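Local coordinates for protein O-methyltransferase family 2 (Planctopirus limnophila, PDB 5I2H) that probably transfers a methyl group from S-adenosyl-L-methionine to hydroxyl groups of small molecules, and binds the flavone apigenin, at residues 214-219 / 240-245. Numbering follows the deposited sequence.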
loop_
_atom_site.group_PDB
_atom_site.type_symbol
_atom_site.label_atom_id
_atom_site.label_comp_id
_atom_site.label_asym_id
_atom_site.label_seq_id
_atom_site.Cartn_x
_atom_site.Cartn_y
_atom_site.Cartn_z
ATOM N N VAL A 214 10.058 30.823 6.908
ATOM C CA VAL A 214 10.464 31.465 8.157
ATOM C C VAL A 214 10.794 32.935 7.917
ATOM O O VAL A 214 10.409 33.818 8.702
ATOM C CB VAL A 214 11.653 30.699 8.771
ATOM C CG1 VAL A 214 12.282 31.487 9.927
ATOM C CG2 VAL A 214 11.167 29.329 9.248
ATOM N N LEU A 215 11.478 33.232 6.813
ATOM C CA LEU A 215 11.840 34.629 6.560
ATOM C C LEU A 215 10.618 35.501 6.280
ATOM O O LEU A 215 10.649 36.700 6.595
ATOM C CB LEU A 215 12.814 34.741 5.381
ATOM C CG LEU A 215 14.206 34.136 5.601
ATOM C CD1 LEU A 215 15.096 34.371 4.346
ATOM C CD2 LEU A 215 14.879 34.659 6.881
ATOM N N GLN A 216 9.557 34.955 5.654
ATOM C CA GLN A 216 8.325 35.742 5.533
ATOM C C GLN A 216 7.674 35.971 6.889
ATOM O O GLN A 216 7.083 37.038 7.130
ATOM C CB GLN A 216 7.331 35.071 4.582
ATOM C CG GLN A 216 7.806 34.969 3.142
ATOM C CD GLN A 216 6.663 34.585 2.239
ATOM O OE1 GLN A 216 5.637 34.088 2.720
ATOM N NE2 GLN A 216 6.807 34.826 0.933
ATOM N N LYS A 217 7.770 35.004 7.788
ATOM C CA LYS A 217 7.178 35.177 9.105
ATOM C C LYS A 217 7.960 36.176 9.949
ATOM O O LYS A 217 7.374 36.891 10.772
ATOM C CB LYS A 217 7.118 33.840 9.826
ATOM C CG LYS A 217 6.561 33.989 11.241
ATOM C CD LYS A 217 6.014 32.728 11.757
ATOM C CE LYS A 217 4.987 33.050 12.858
ATOM N NZ LYS A 217 3.681 33.570 12.311
ATOM N N TYR A 218 9.281 36.224 9.767
ATOM C CA TYR A 218 10.189 36.993 10.614
ATOM C C TYR A 218 10.955 37.953 9.713
ATOM O O TYR A 218 12.074 37.650 9.263
ATOM C CB TYR A 218 11.133 36.070 11.378
ATOM C CG TYR A 218 10.474 35.230 12.449
ATOM C CD1 TYR A 218 10.072 35.796 13.657
ATOM C CD2 TYR A 218 10.266 33.871 12.262
ATOM C CE1 TYR A 218 9.490 35.036 14.647
ATOM C CE2 TYR A 218 9.681 33.095 13.253
ATOM C CZ TYR A 218 9.290 33.680 14.435
ATOM O OH TYR A 218 8.716 32.901 15.422
ATOM N N PRO A 219 10.391 39.123 9.433
ATOM C CA PRO A 219 11.017 40.053 8.469
ATOM C C PRO A 219 12.402 40.562 8.873
ATOM O O PRO A 219 13.125 41.097 8.012
ATOM C CB PRO A 219 10.008 41.204 8.407
ATOM C CG PRO A 219 8.728 40.621 8.904
ATOM C CD PRO A 219 9.090 39.602 9.920
ATOM N N GLU A 240 13.310 34.505 -5.325
ATOM C CA GLU A 240 12.726 35.637 -6.046
ATOM C C GLU A 240 11.205 35.604 -5.988
ATOM O O GLU A 240 10.556 36.639 -5.761
ATOM C CB GLU A 240 13.195 35.666 -7.509
ATOM C CG GLU A 240 14.696 35.779 -7.703
ATOM C CD GLU A 240 15.258 37.166 -7.504
ATOM O OE1 GLU A 240 14.489 38.115 -7.176
ATOM O OE2 GLU A 240 16.493 37.313 -7.724
ATOM N N GLN A 241 10.614 34.427 -6.181
ATOM C CA GLN A 241 9.165 34.337 -6.164
ATOM C C GLN A 241 8.596 34.745 -4.817
ATOM O O GLN A 241 7.561 35.417 -4.761
ATOM C CB GLN A 241 8.722 32.923 -6.500
ATOM C CG GLN A 241 9.005 32.504 -7.927
ATOM C CD GLN A 241 8.497 31.109 -8.184
ATOM O OE1 GLN A 241 7.587 30.639 -7.491
ATOM N NE2 GLN A 241 9.075 30.431 -9.175
ATOM N N THR A 242 9.247 34.333 -3.719
ATOM C CA THR A 242 8.716 34.577 -2.384
ATOM C C THR A 242 9.157 35.930 -1.837
ATOM O O THR A 242 8.772 36.278 -0.715
ATOM C CB THR A 242 9.131 33.459 -1.403
ATOM O OG1 THR A 242 10.561 33.337 -1.396
ATOM C CG2 THR A 242 8.492 32.107 -1.806
ATOM N N GLY A 243 9.940 36.700 -2.602
ATOM C CA GLY A 243 10.302 38.050 -2.204
ATOM C C GLY A 243 11.263 38.156 -1.038
ATOM O O GLY A 243 11.318 39.208 -0.400
ATOM N N VAL A 244 12.033 37.107 -0.744
ATOM C CA VAL A 244 12.986 37.133 0.360
ATOM C C VAL A 244 14.425 37.108 -0.144
ATOM O O VAL A 244 15.368 36.986 0.658
ATOM C CB VAL A 244 12.728 35.993 1.361
ATOM C CG1 VAL A 244 11.306 36.122 1.963
ATOM C CG2 VAL A 244 12.952 34.651 0.679
ATOM N N ARG A 245 14.614 37.272 -1.453
ATOM C CA ARG A 245 15.940 37.163 -2.064
ATOM C C ARG A 245 16.986 38.060 -1.394
ATOM O O ARG A 245 18.152 37.660 -1.237
ATOM C CB ARG A 245 15.798 37.507 -3.545
ATOM C CG ARG A 245 17.033 37.838 -4.315
ATOM C CD ARG A 245 17.716 36.595 -4.690
ATOM N NE ARG A 245 18.624 36.199 -3.641
ATOM C CZ ARG A 245 19.589 35.319 -3.821
ATOM N NH1 ARG A 245 20.418 35.003 -2.805
ATOM N NH2 ARG A 245 19.695 34.757 -5.019
#
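With CG anti to its carbonyl carbon (chi1 -64°) and the chain extended beyond (chi2 -167°), Gln216 reaches from the last turn of helix 209-217 to the chain leaving helix 229-241, where its amide meets Thr242. Gln216 NE2 donates to Thr242 O at 2.9 Å, reaching a lone pair in the carbonyl plane, and the oxygen lies almost in the plane of the glutamine amide. The N-H...O angle of 155° makes the bond fairly straight. NE2 also gives a hydrogen bond to Lys7 O, while OE1 accepts from Ala9 N, so three bonds fix the flip and rotation of the amide and tie in the N-terminal segment. Next to this polar bridge the contact is apolar. Val244, its CG1 anti to the carbonyl carbon, sets that methyl 3.9 Å from Gln216 CG. Val244 CG1 also lies 4.0 Å from Leu215 CB. An alanine in place of Gln216 would probably leave Thr242 O and the backbone of Lys7 and Ala9 without these partners and take CG, a packing partner, from Val244 CG1. Gly243, with positive phi, closes helix 229-241 in a Schellman motif. The contact packs the last turn of helix 209-217 against the chain that leaves helix 229-241, with Leu215 on Leu248 of strand 248-252, in the successive beta-alpha units (parallel strands 199-203, 222-227 and 248-252) of a Rossmann-like methyltransferase fold.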